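Local coordinates for xanthomonas outer protein D (Xanthomonas euvesicatoria, PDB 2OIX), which acts as a type III secreted deSUMOylating cysteine protease of the Ulp1 family, represented here by its inactive catalytic fragment, at residues T14-R19 with R175-Q180; F66-Q71 with T142-L147; L29-D34 with R54-D59; S77-D82 with D109-H114. The protein carries 1 engineered substitution. All coordinates share one frame; numbering follows the deposited sequence.

In the fold
Interactions 2 and 4 are buried contacts on the two faces of one mixed sheet: strand 64-71 meets helix 136-153 on one side, and its neighbour, strand 75-82, meets helix 102-114 on the other. Interaction 3 is partly buried and joins the outermost strand 30-32 to the end of helix 46-57. Backbone bonds link the strands of interactions 2, 3 and 4. Interaction 1 lies at the surface, about 16 Å between its centre and that of the chain, and it touches interaction 2 through Leu17 and Arg177. The chemistry follows place: hydrocarbon in 2 and 4, an imidazole edge beside a leucine methyl in 3, a carboxylate against an arginine's aliphatic part in 1, polar ends bound elsewhere.

Interaction 1: residues T14-R19 with R175-Q180; sequences TDDLAR and RDRLAQ
Helices 7-20 and 171-179 come closest at Asp16 and Arg177, whose CA atoms are 7.7 Å apart, so the backbones stay well separated and side chains bridge the distance. Both helices belong to the Ulp1-type (C48) cysteine protease catalytic domain, and here a helix from near the start of the chain meets the one that ends it, on the protein surface. Asp16 is the largest contributor to the contact. With CG anti to the backbone N (chi1 177°), its carboxylate reaches across to the root of the Arg177 side chain, and OD2 of Asp16 lies 3.9 Å from CG of Arg177. The two side chains cross at about a right angle, and the carboxylate and guanidinium planes are turned 49° apart. The arginine runs extended from CG to NE, which carries its charged end past the aspartate: NE of Arg177 is 5.2 Å from OD2 of Asp16, a separation at which any attraction is probably weak, and not a salt bridge. Each charge has its partner elsewhere. Asp16 OD2 forms a salt bridge with NE of Arg20, while NH1 of Arg177 hydrogen-bonds to the hydroxyl of Tyr13 and has a long, weak ion pair with Glu145 on helix 136-153. The last residue of the segment, Gln180, adds its backbone carbonyl to the edge of the contact, where its O stands 4.1 Å from OD1 of Asp16, one acceptor beside another.

Interaction 2: residues F66-Q71 with T142-L147; sequences FLPINQ and TGIEVL
Phe66 and Ile144 slide past each other in opposite directions, the ring of the strand residue reaching toward the helix while the isoleucine chain runs back toward the strand. The touching branch is CG1 of Ile144, which lies 4.0 Å from CD1 of Phe66 and 4.1 Å from CB of Phe66, approaching the ring obliquely. Leu147, one helical turn further on, is placed differently: its CB comes in at the ring edge, near the plane, 3.8 Å from CE1 of Phe66, and its CD1 is 4.1 Å from that same ring atom. The phenyl group is put there by a chi1 of -57°, with CG anti to the carbonyl carbon and beside the backbone N. This is helix-on-sheet packing in the alpha/beta core of the Ulp1 protease fold, where helix 136-153 lies over strand 64-71; the axes of segments 66-71 and 142-147 run almost antiparallel, at 170°, and approach to 10.0 Å. In this family the nucleophilic cysteine sits at the N-terminal end of that helix; in this inactive variant it is an engineered alanine. Phe32 of the neighbouring strand also meets the Phe66 ring, the planes at about 55°, and Val80 packs on it from strand 75-82. Further along the strand, Pro68 adds a lighter touch, its CG 4.5 Å from the CD1 methyl of Ile144.

Interaction 3: residues L29-D34 with R54-D59; sequences LLHFAD and RLLAGD
His31 holds its imidazole CG anti to the backbone N (chi1 -179°), which extends the ring from the strand toward helix 46-57, where Leu56 has CG anti to its own carbonyl carbon (chi1 -63°). Leu56 then sends its CD2 branch back to the strand, and the two side chains cross at about a right angle. CD2 of Leu56 sits at the edge of the imidazole, near its plane and 3.9 Å from NE2 of His31. The backbone O of Leu55 is also 3.9 Å from NE2 of His31 but approaches obliquely, too far for a hydrogen bond. The same leucine methyl rests against Ala33, with CD2 of Leu56 modelled 3.3 Å from CB of Ala33, tighter than normal for two carbons and therefore doubtful in detail. Leu56 also touches Leu67, and its carbonyl O is held by NH1 of Arg83. Just beyond the strand, Asp34 is the N-cap of helix 35-40, its OD2 accepting from the backbone N atoms of Gln36 and Val37. The whole is a helix end packed against an outermost strand, at the margin of the mixed sheet in the Ulp1-type catalytic domain.

Interaction 4: residues S77-D82 with D109-H114; sequences SLLVVD and DMAAYH
Leu79 meets Ala111 and Ala112 without help from the flat groups of the helix segment, Tyr113 and His114, which pack on each other. One face of the His114 imidazole carries CD2 of Tyr113, 3.7 Å above the ring plane and over its centre, while CE1 of His114 lies in plane at the edge of the tyrosine ring. The contact with the strand is made by aliphatic side chains and one backbone nitrogen of the helix. Leu79 points toward the helix with CG anti to its backbone N (chi1 -179°), and chi2 of 65° turns the branches so that CD2 does the touching. This methyl is 4.3 Å from CB of Ala111 and equally 4.3 Å from the backbone N of Ala112, so it lies against both a methyl and the helix backbone. Ala112 adds its own methyl slightly further off. Around them, Leu79 also touches His93 and Thr122, and Ala111 meets Ile69 of the next strand. Leu79 is joined to Leu67 by backbone hydrogen bonds in the sheet, and Ser77 hydrogen-bonds through OG to Gln104 of helix 102-114, a polar tie between the same strand and helix. This is the face of the Ulp1-type sheet turned from helix 136-153, which receives Leu78 and Val80 instead. With no hydrogen bond or charge pair between the two segments, and its one close carbon pair at a loose van der Waals distance, the contact rests on dispersion and on keeping water from three buried residues, and it probably sets little direction of its own.

Interaction 1: residues T14-R19 with R175-Q180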
loop_
_atom_site.group_PDB
_atom_site.type_symbol
_atom_site.label_atom_id
_atom_site.label_comp_id
_atom_site.label_asym_id
_atom_site.label_seq_id
_atom_site.Cartn_x
_atom_site.Cartn_y
_atom_site.Cartn_z
ATOM N N THR A 14 -3.206 -4.386 8.951
ATOM C CA THR A 14 -3.225 -2.916 8.887
ATOM C C THR A 14 -4.194 -2.270 9.889
ATOM O O THR A 14 -3.919 -1.167 10.392
ATOM C CB THR A 14 -3.406 -2.368 7.463
ATOM O OG1 THR A 14 -4.679 -2.760 6.954
ATOM C CG2 THR A 14 -2.274 -2.834 6.534
ATOM N N ASP A 15 -5.289 -2.972 10.217
ATOM C CA ASP A 15 -6.161 -2.602 11.340
ATOM C C ASP A 15 -5.365 -2.551 12.638
ATOM O O ASP A 15 -5.433 -1.555 13.362
ATOM C CB ASP A 15 -7.334 -3.586 11.501
ATOM C CG ASP A 15 -8.474 -3.312 10.521
ATOM O OD1 ASP A 15 -8.386 -2.342 9.746
ATOM O OD2 ASP A 15 -9.479 -4.067 10.521
ATOM N N ASP A 16 -4.612 -3.616 12.926
ATOM C CA ASP A 16 -3.808 -3.691 14.144
ATOM C C ASP A 16 -2.710 -2.621 14.168
ATOM O O ASP A 16 -2.509 -1.964 15.204
ATOM C CB ASP A 16 -3.221 -5.091 14.310
ATOM C CG ASP A 16 -2.326 -5.207 15.525
ATOM O OD1 ASP A 16 -2.843 -5.120 16.663
ATOM O OD2 ASP A 16 -1.103 -5.384 15.346
ATOM N N LEU A 17 -2.009 -2.447 13.041
ATOM C CA LEU A 17 -1.030 -1.366 12.883
ATOM C C LEU A 17 -1.616 -0.003 13.236
ATOM O O LEU A 17 -1.033 0.740 14.031
ATOM C CB LEU A 17 -0.508 -1.281 11.428
ATOM C CG LEU A 17 0.589 -0.237 11.176
ATOM C CD1 LEU A 17 1.818 -0.400 12.123
ATOM C CD2 LEU A 17 0.994 -0.330 9.722
ATOM N N ALA A 18 -2.759 0.320 12.624
ATOM C CA ALA A 18 -3.451 1.573 12.869
ATOM C C ALA A 18 -3.747 1.783 14.366
ATOM O O ALA A 18 -3.635 2.901 14.869
ATOM C CB ALA A 18 -4.740 1.653 12.027
ATOM N N ARG A 19 -4.089 0.706 15.075
ATOM C CA ARG A 19 -4.320 0.774 16.516
ATOM C C ARG A 19 -3.017 1.041 17.261
ATOM O O ARG A 19 -2.991 1.830 18.221
ATOM C CB ARG A 19 -4.947 -0.519 17.023
ATOM C CG ARG A 19 -6.396 -0.696 16.601
ATOM C CD ARG A 19 -6.908 -2.097 16.957
ATOM N NE ARG A 19 -7.823 -2.607 15.923
ATOM C CZ ARG A 19 -7.803 -3.853 15.440
ATOM N NH1 ARG A 19 -6.902 -4.738 15.871
ATOM N NH2 ARG A 19 -8.683 -4.212 14.510
ATOM N N ARG A 175 2.745 -13.330 11.707
ATOM C CA ARG A 175 1.918 -14.324 12.386
ATOM C C ARG A 175 1.624 -13.956 13.842
ATOM O O ARG A 175 0.495 -14.104 14.305
ATOM C CB ARG A 175 2.596 -15.696 12.344
ATOM C CG ARG A 175 2.468 -16.390 11.011
ATOM C CD ARG A 175 2.916 -17.854 11.045
ATOM N NE ARG A 175 2.903 -18.353 9.674
ATOM C CZ ARG A 175 3.060 -19.618 9.300
ATOM N NH1 ARG A 175 3.244 -20.584 10.201
ATOM N NH2 ARG A 175 3.019 -19.913 8.000
ATOM N N ASP A 176 2.643 -13.476 14.548
ATOM C CA ASP A 176 2.503 -13.052 15.943
ATOM C C ASP A 176 1.550 -11.869 16.075
ATOM O O ASP A 176 0.740 -11.824 16.997
ATOM C CB ASP A 176 3.865 -12.670 16.526
ATOM C CG ASP A 176 4.560 -13.831 17.209
ATOM O OD1 ASP A 176 4.221 -15.002 16.931
ATOM O OD2 ASP A 176 5.469 -13.554 18.016
ATOM N N ARG A 177 1.671 -10.904 15.168
ATOM C CA ARG A 177 0.783 -9.740 15.150
ATOM C C ARG A 177 -0.632 -10.106 14.735
ATOM O O ARG A 177 -1.594 -9.577 15.295
ATOM C CB ARG A 177 1.349 -8.613 14.279
ATOM C CG ARG A 177 2.129 -7.600 15.104
ATOM C CD ARG A 177 3.219 -6.966 14.302
ATOM N NE ARG A 177 4.040 -6.088 15.132
ATOM C CZ ARG A 177 5.048 -5.347 14.666
ATOM N NH1 ARG A 177 5.375 -5.371 13.357
ATOM N NH2 ARG A 177 5.740 -4.584 15.515
ATOM N N LEU A 178 -0.757 -11.028 13.781
ATOM C CA LEU A 178 -2.053 -11.574 13.395
ATOM C C LEU A 178 -2.702 -12.412 14.516
ATOM O O LEU A 178 -3.931 -12.451 14.630
ATOM C CB LEU A 178 -1.935 -12.412 12.116
ATOM C CG LEU A 178 -1.779 -11.753 10.746
ATOM C CD1 LEU A 178 -1.745 -12.827 9.683
ATOM C CD2 LEU A 178 -2.877 -10.769 10.454
ATOM N N ALA A 179 -1.878 -13.081 15.329
ATOM C CA ALA A 179 -2.367 -13.868 16.465
ATOM C C ALA A 179 -2.913 -12.975 17.581
ATOM O O ALA A 179 -3.665 -13.441 18.439
ATOM C CB ALA A 179 -1.276 -14.797 17.003
ATOM N N GLN A 180 -2.526 -11.702 17.574
ATOM C CA GLN A 180 -3.146 -10.707 18.447
ATOM C C GLN A 180 -4.335 -10.056 17.727
ATOM O O GLN A 180 -4.226 -8.956 17.179
ATOM C CB GLN A 180 -2.123 -9.667 18.913
ATOM C CG GLN A 180 -1.075 -10.206 19.897
ATOM C CD GLN A 180 0.219 -9.385 19.902
ATOM O OE1 GLN A 180 0.599 -8.777 18.889
ATOM N NE2 GLN A 180 0.905 -9.371 21.044
#

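Interaction 2: residues F66-Q71 with T142-L147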
loop_
_atom_site.group_PDB
_atom_site.type_symbol
_atom_site.label_atom_id
_atom_site.label_comp_id
_atom_site.label_asym_id
_atom_site.label_seq_id
_atom_site.Cartn_x
_atom_site.Cartn_y
_atom_site.Cartn_z
ATOM N N PHE A 66 -1.688 4.062 1.597
ATOM C CA PHE A 66 -1.093 2.766 1.268
ATOM C C PHE A 66 -2.114 1.851 0.630
ATOM O O PHE A 66 -3.080 1.430 1.295
ATOM C CB PHE A 66 -0.505 2.121 2.559
ATOM C CG PHE A 66 0.494 3.003 3.196
ATOM C CD1 PHE A 66 1.862 2.819 2.933
ATOM C CD2 PHE A 66 0.076 4.109 3.985
ATOM C CE1 PHE A 66 2.825 3.728 3.467
ATOM C CE2 PHE A 66 1.014 4.975 4.532
ATOM C CZ PHE A 66 2.400 4.760 4.292
ATOM N N LEU A 67 -1.889 1.514 -0.639
ATOM C CA LEU A 67 -2.854 0.743 -1.419
ATOM C C LEU A 67 -2.261 -0.585 -1.801
ATOM O O LEU A 67 -1.357 -0.643 -2.655
ATOM C CB LEU A 67 -3.191 1.481 -2.716
ATOM C CG LEU A 67 -3.745 2.913 -2.504
ATOM C CD1 LEU A 67 -2.946 3.951 -3.248
ATOM C CD2 LEU A 67 -5.174 3.020 -2.939
ATOM N N PRO A 68 -2.706 -1.662 -1.131
ATOM C CA PRO A 68 -2.205 -2.989 -1.504
ATOM C C PRO A 68 -2.858 -3.332 -2.861
ATOM O O PRO A 68 -4.069 -3.152 -3.039
ATOM C CB PRO A 68 -2.683 -3.892 -0.374
ATOM C CG PRO A 68 -3.088 -2.913 0.784
ATOM C CD PRO A 68 -3.657 -1.727 -0.001
ATOM N N ILE A 69 -2.033 -3.778 -3.803
ATOM C CA ILE A 69 -2.463 -4.124 -5.155
ATOM C C ILE A 69 -2.486 -5.667 -5.268
ATOM O O ILE A 69 -1.447 -6.268 -5.263
ATOM C CB ILE A 69 -1.521 -3.496 -6.199
ATOM C CG1 ILE A 69 -1.385 -1.965 -6.017
ATOM C CG2 ILE A 69 -2.000 -3.808 -7.630
ATOM C CD1 ILE A 69 -2.646 -1.186 -6.046
ATOM N N ASN A 70 -3.671 -6.264 -5.367
ATOM C CA ASN A 70 -3.857 -7.701 -5.452
ATOM C C ASN A 70 -3.947 -8.171 -6.887
ATOM O O ASN A 70 -4.835 -7.763 -7.606
ATOM C CB ASN A 70 -5.150 -8.106 -4.706
ATOM C CG ASN A 70 -5.254 -9.580 -4.473
ATOM O OD1 ASN A 70 -4.297 -10.340 -4.675
ATOM N ND2 ASN A 70 -6.404 -10.002 -3.987
ATOM N N GLN A 71 -3.033 -9.032 -7.296
ATOM C CA GLN A 71 -3.271 -9.818 -8.483
ATOM C C GLN A 71 -3.845 -11.145 -7.960
ATOM O O GLN A 71 -3.119 -11.931 -7.365
ATOM C CB GLN A 71 -1.995 -10.019 -9.316
ATOM C CG GLN A 71 -2.279 -10.545 -10.727
ATOM C CD GLN A 71 -1.022 -10.809 -11.592
ATOM O OE1 GLN A 71 -1.078 -11.605 -12.523
ATOM N NE2 GLN A 71 0.077 -10.144 -11.299
ATOM N N THR A 142 5.339 -5.472 5.527
ATOM C CA THR A 142 6.575 -4.885 5.988
ATOM C C THR A 142 6.848 -3.510 5.404
ATOM O O THR A 142 7.220 -2.614 6.168
ATOM C CB THR A 142 7.784 -5.817 5.718
ATOM O OG1 THR A 142 7.441 -7.142 6.127
ATOM C CG2 THR A 142 9.010 -5.310 6.496
ATOM N N GLY A 143 6.639 -3.331 4.098
ATOM C CA GLY A 143 6.831 -2.019 3.488
ATOM C C GLY A 143 5.894 -0.955 4.086
ATOM O O GLY A 143 6.324 0.199 4.377
ATOM N N ILE A 144 4.641 -1.345 4.337
ATOM C CA ILE A 144 3.671 -0.422 4.927
ATOM C C ILE A 144 4.127 0.052 6.302
ATOM O O ILE A 144 4.124 1.260 6.562
ATOM C CB ILE A 144 2.252 -1.051 4.985
ATOM C CG1 ILE A 144 1.653 -1.174 3.546
ATOM C CG2 ILE A 144 1.354 -0.203 5.913
ATOM C CD1 ILE A 144 0.366 -1.983 3.496
ATOM N N GLU A 145 4.559 -0.905 7.112
ATOM C CA GLU A 145 4.980 -0.736 8.516
ATOM C C GLU A 145 6.223 0.181 8.647
ATOM O O GLU A 145 6.230 1.129 9.435
ATOM C CB GLU A 145 5.299 -2.106 9.101
ATOM C CG GLU A 145 5.875 -2.081 10.517
ATOM C CD GLU A 145 4.828 -2.316 11.583
ATOM O OE1 GLU A 145 3.675 -2.642 11.195
ATOM O OE2 GLU A 145 5.160 -2.205 12.800
ATOM N N VAL A 146 7.252 -0.134 7.862
ATOM C CA VAL A 146 8.475 0.654 7.727
ATOM C C VAL A 146 8.168 2.068 7.288
ATOM O O VAL A 146 8.632 3.011 7.913
ATOM C CB VAL A 146 9.422 -0.003 6.707
ATOM C CG1 VAL A 146 10.625 0.864 6.434
ATOM C CG2 VAL A 146 9.930 -1.377 7.269
ATOM N N LEU A 147 7.408 2.203 6.206
ATOM C CA LEU A 147 7.105 3.537 5.689
ATOM C C LEU A 147 6.195 4.364 6.657
ATOM O O LEU A 147 6.436 5.576 6.857
ATOM C CB LEU A 147 6.502 3.419 4.291
ATOM C CG LEU A 147 7.374 2.962 3.107
ATOM C CD1 LEU A 147 6.459 3.100 1.781
ATOM C CD2 LEU A 147 8.596 3.890 2.941
#

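Interaction 3: residues L29-D34 with R54-D59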
loop_
_atom_site.group_PDB
_atom_site.type_symbol
_atom_site.label_atom_id
_atom_site.label_comp_id
_atom_site.label_asym_id
_atom_site.label_seq_id
_atom_site.Cartn_x
_atom_site.Cartn_y
_atom_site.Cartn_z
ATOM N N LEU A 29 -2.086 11.498 9.235
ATOM C CA LEU A 29 -1.750 11.671 7.793
ATOM C C LEU A 29 -1.907 10.363 7.012
ATOM O O LEU A 29 -1.926 10.375 5.787
ATOM C CB LEU A 29 -0.328 12.194 7.570
ATOM C CG LEU A 29 0.209 13.438 8.284
ATOM C CD1 LEU A 29 1.636 13.722 7.799
ATOM C CD2 LEU A 29 -0.705 14.586 8.009
ATOM N N LEU A 30 -1.989 9.240 7.720
ATOM C CA LEU A 30 -1.915 7.902 7.079
ATOM C C LEU A 30 -3.281 7.298 6.837
ATOM O O LEU A 30 -4.169 7.401 7.706
ATOM C CB LEU A 30 -1.148 6.921 7.973
ATOM C CG LEU A 30 0.246 7.334 8.452
ATOM C CD1 LEU A 30 0.805 6.352 9.473
ATOM C CD2 LEU A 30 1.187 7.443 7.295
ATOM N N HIS A 31 -3.448 6.659 5.674
ATOM C CA HIS A 31 -4.640 5.818 5.415
ATOM C C HIS A 31 -4.211 4.453 4.839
ATOM O O HIS A 31 -3.569 4.410 3.785
ATOM C CB HIS A 31 -5.602 6.498 4.454
ATOM C CG HIS A 31 -6.833 5.691 4.177
ATOM N ND1 HIS A 31 -7.874 5.601 5.074
ATOM C CD2 HIS A 31 -7.175 4.912 3.118
ATOM C CE1 HIS A 31 -8.813 4.812 4.578
ATOM N NE2 HIS A 31 -8.408 4.371 3.397
ATOM N N PHE A 32 -4.516 3.367 5.559
ATOM C CA PHE A 32 -4.231 2.022 5.073
ATOM C C PHE A 32 -5.443 1.521 4.327
ATOM O O PHE A 32 -6.518 1.237 4.911
ATOM C CB PHE A 32 -3.840 1.085 6.238
ATOM C CG PHE A 32 -2.722 1.628 7.073
ATOM C CD1 PHE A 32 -1.567 2.135 6.469
ATOM C CD2 PHE A 32 -2.821 1.651 8.464
ATOM C CE1 PHE A 32 -0.524 2.645 7.234
ATOM C CE2 PHE A 32 -1.767 2.175 9.243
ATOM C CZ PHE A 32 -0.616 2.671 8.616
ATOM N N ALA A 33 -5.329 1.494 3.014
ATOM C CA ALA A 33 -6.503 1.062 2.265
ATOM C C ALA A 33 -6.776 -0.437 2.371
ATOM O O ALA A 33 -5.867 -1.295 2.572
ATOM C CB ALA A 33 -6.468 1.521 0.804
ATOM N N ASP A 34 -8.068 -0.741 2.335
ATOM C CA ASP A 34 -8.541 -2.112 2.247
ATOM C C ASP A 34 -8.335 -2.533 0.793
ATOM O O ASP A 34 -8.747 -1.818 -0.130
ATOM C CB ASP A 34 -10.037 -2.151 2.566
ATOM C CG ASP A 34 -10.607 -3.527 2.419
ATOM O OD1 ASP A 34 -10.599 -4.296 3.413
ATOM O OD2 ASP A 34 -11.056 -3.868 1.317
ATOM N N ARG A 54 -14.759 7.353 -3.350
ATOM C CA ARG A 54 -15.073 8.135 -2.132
ATOM C C ARG A 54 -14.236 7.713 -0.935
ATOM O O ARG A 54 -13.770 8.565 -0.159
ATOM C CB ARG A 54 -16.544 7.975 -1.748
ATOM C CG ARG A 54 -17.537 8.413 -2.802
ATOM C CD ARG A 54 -18.982 8.211 -2.297
ATOM N NE ARG A 54 -19.930 8.087 -3.406
ATOM C CZ ARG A 54 -20.676 7.009 -3.639
ATOM N NH1 ARG A 54 -20.624 5.952 -2.822
ATOM N NH2 ARG A 54 -21.500 7.001 -4.681
ATOM N N LEU A 55 -14.083 6.394 -0.778
ATOM C CA LEU A 55 -13.381 5.808 0.347
ATOM C C LEU A 55 -11.889 6.017 0.270
ATOM O O LEU A 55 -11.233 5.988 1.294
ATOM C CB LEU A 55 -13.677 4.311 0.463
ATOM C CG LEU A 55 -15.089 3.963 0.948
ATOM C CD1 LEU A 55 -15.366 2.506 0.696
ATOM C CD2 LEU A 55 -15.248 4.281 2.427
ATOM N N LEU A 56 -11.364 6.246 -0.940
ATOM C CA LEU A 56 -9.912 6.352 -1.119
ATOM C C LEU A 56 -9.413 7.698 -1.582
ATOM O O LEU A 56 -8.211 8.000 -1.452
ATOM C CB LEU A 56 -9.421 5.285 -2.100
ATOM C CG LEU A 56 -9.613 3.821 -1.682
ATOM C CD1 LEU A 56 -9.097 3.011 -2.844
ATOM C CD2 LEU A 56 -8.908 3.360 -0.366
ATOM N N ALA A 57 -10.337 8.476 -2.138
ATOM C CA ALA A 57 -10.045 9.808 -2.677
ATOM C C ALA A 57 -11.133 10.811 -2.336
ATOM O O ALA A 57 -11.287 11.824 -3.057
ATOM C CB ALA A 57 -9.861 9.730 -4.182
ATOM N N GLY A 58 -11.883 10.582 -1.247
ATOM C CA GLY A 58 -12.924 11.551 -0.807
ATOM C C GLY A 58 -12.355 12.839 -0.177
ATOM O O GLY A 58 -11.147 12.839 0.127
ATOM N N ASP A 59 -13.160 13.811 0.072
ATOM C CA ASP A 59 -12.667 15.043 0.701
ATOM C C ASP A 59 -12.140 15.061 2.170
ATOM O O ASP A 59 -11.604 16.119 2.708
ATOM C CB ASP A 59 -13.743 16.077 0.490
ATOM C CG ASP A 59 -13.726 16.693 -0.968
ATOM O OD1 ASP A 59 -12.854 16.387 -1.809
ATOM O OD2 ASP A 59 -14.598 17.482 -1.284
#

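Interaction 4: residues S77-D82 with D109-H114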
loop_
_atom_site.group_PDB
_atom_site.type_symbol
_atom_site.label_atom_id
_atom_site.label_comp_id
_atom_site.label_asym_id
_atom_site.label_seq_id
_atom_site.Cartn_x
_atom_site.Cartn_y
_atom_site.Cartn_z
ATOM N N SER A 77 1.543 -6.307 -4.514
ATOM C CA SER A 77 2.539 -5.249 -4.470
ATOM C C SER A 77 1.898 -4.043 -3.733
ATOM O O SER A 77 0.732 -4.105 -3.283
ATOM C CB SER A 77 2.982 -4.894 -5.867
ATOM O OG SER A 77 1.854 -4.394 -6.559
ATOM N N LEU A 78 2.658 -2.962 -3.623
ATOM C CA LEU A 78 2.238 -1.837 -2.848
ATOM C C LEU A 78 2.332 -0.562 -3.652
ATOM O O LEU A 78 3.419 -0.213 -4.208
ATOM C CB LEU A 78 3.113 -1.683 -1.639
ATOM C CG LEU A 78 2.853 -0.454 -0.756
ATOM C CD1 LEU A 78 1.393 -0.465 -0.215
ATOM C CD2 LEU A 78 3.917 -0.338 0.380
ATOM N N LEU A 79 1.213 0.147 -3.711
ATOM C CA LEU A 79 1.234 1.465 -4.298
ATOM C C LEU A 79 1.049 2.478 -3.150
ATOM O O LEU A 79 0.084 2.392 -2.397
ATOM C CB LEU A 79 0.064 1.639 -5.295
ATOM C CG LEU A 79 0.065 2.984 -5.929
ATOM C CD1 LEU A 79 1.364 3.134 -6.809
ATOM C CD2 LEU A 79 -1.244 3.218 -6.722
ATOM N N VAL A 80 1.904 3.500 -3.069
ATOM C CA VAL A 80 1.757 4.535 -2.029
ATOM C C VAL A 80 1.447 5.850 -2.749
ATOM O O VAL A 80 2.121 6.249 -3.733
ATOM C CB VAL A 80 3.026 4.660 -1.133
ATOM C CG1 VAL A 80 2.880 5.803 -0.088
ATOM C CG2 VAL A 80 3.314 3.364 -0.452
ATOM N N VAL A 81 0.426 6.538 -2.301
ATOM C CA VAL A 81 0.084 7.811 -2.946
ATOM C C VAL A 81 0.174 8.938 -1.889
ATOM O O VAL A 81 -0.471 8.826 -0.840
ATOM C CB VAL A 81 -1.336 7.788 -3.555
ATOM C CG1 VAL A 81 -1.747 9.138 -3.935
ATOM C CG2 VAL A 81 -1.455 6.841 -4.768
ATOM N N ASP A 82 0.958 9.993 -2.153
ATOM C CA ASP A 82 1.168 11.076 -1.216
ATOM C C ASP A 82 0.615 12.337 -1.859
ATOM O O ASP A 82 1.244 12.919 -2.731
ATOM C CB ASP A 82 2.667 11.243 -0.897
ATOM C CG ASP A 82 2.989 12.593 -0.205
ATOM O OD1 ASP A 82 2.081 13.208 0.419
ATOM O OD2 ASP A 82 4.141 13.078 -0.274
ATOM N N ASP A 109 -1.334 0.963 -12.127
ATOM C CA ASP A 109 -1.565 2.084 -13.002
ATOM C C ASP A 109 -3.045 2.370 -13.127
ATOM O O ASP A 109 -3.461 3.523 -13.184
ATOM C CB ASP A 109 -0.965 1.824 -14.386
ATOM C CG ASP A 109 0.535 2.029 -14.406
ATOM O OD1 ASP A 109 1.072 2.591 -13.422
ATOM O OD2 ASP A 109 1.174 1.634 -15.404
ATOM N N MET A 110 -3.841 1.308 -13.151
ATOM C CA MET A 110 -5.307 1.477 -13.212
ATOM C C MET A 110 -5.792 2.094 -11.909
ATOM O O MET A 110 -6.612 2.997 -11.938
ATOM C CB MET A 110 -6.008 0.132 -13.393
ATOM C CG MET A 110 -5.876 -0.475 -14.811
ATOM S SD MET A 110 -6.248 0.696 -16.146
ATOM C CE MET A 110 -7.996 1.062 -15.897
ATOM N N ALA A 111 -5.259 1.626 -10.775
ATOM C CA ALA A 111 -5.578 2.218 -9.477
ATOM C C ALA A 111 -5.253 3.721 -9.492
ATOM O O ALA A 111 -6.121 4.541 -9.156
ATOM C CB ALA A 111 -4.841 1.503 -8.315
ATOM N N ALA A 112 -4.034 4.071 -9.921
ATOM C CA ALA A 112 -3.603 5.483 -10.023
ATOM C C ALA A 112 -4.514 6.230 -10.942
ATOM O O ALA A 112 -4.987 7.306 -10.623
ATOM C CB ALA A 112 -2.158 5.591 -10.506
ATOM N N TYR A 113 -4.794 5.644 -12.092
ATOM C CA TYR A 113 -5.710 6.284 -13.045
ATOM C C TYR A 113 -7.092 6.590 -12.435
ATOM O O TYR A 113 -7.609 7.691 -12.568
ATOM C CB TYR A 113 -5.898 5.385 -14.257
ATOM C CG TYR A 113 -6.946 5.891 -15.217
ATOM C CD1 TYR A 113 -6.645 6.893 -16.133
ATOM C CD2 TYR A 113 -8.234 5.333 -15.236
ATOM C CE1 TYR A 113 -7.603 7.356 -17.016
ATOM C CE2 TYR A 113 -9.194 5.785 -16.120
ATOM C CZ TYR A 113 -8.874 6.792 -17.001
ATOM O OH TYR A 113 -9.835 7.234 -17.864
ATOM N N HIS A 114 -7.684 5.599 -11.766
ATOM C CA HIS A 114 -9.009 5.777 -11.151
ATOM C C HIS A 114 -9.012 6.648 -9.888
ATOM O O HIS A 114 -10.076 7.029 -9.411
ATOM C CB HIS A 114 -9.642 4.426 -10.847
ATOM C CG HIS A 114 -10.063 3.676 -12.068
ATOM N ND1 HIS A 114 -10.992 4.168 -12.957
ATOM C CD2 HIS A 114 -9.706 2.457 -12.529
ATOM C CE1 HIS A 114 -11.165 3.294 -13.934
ATOM N NE2 HIS A 114 -10.390 2.251 -13.699
#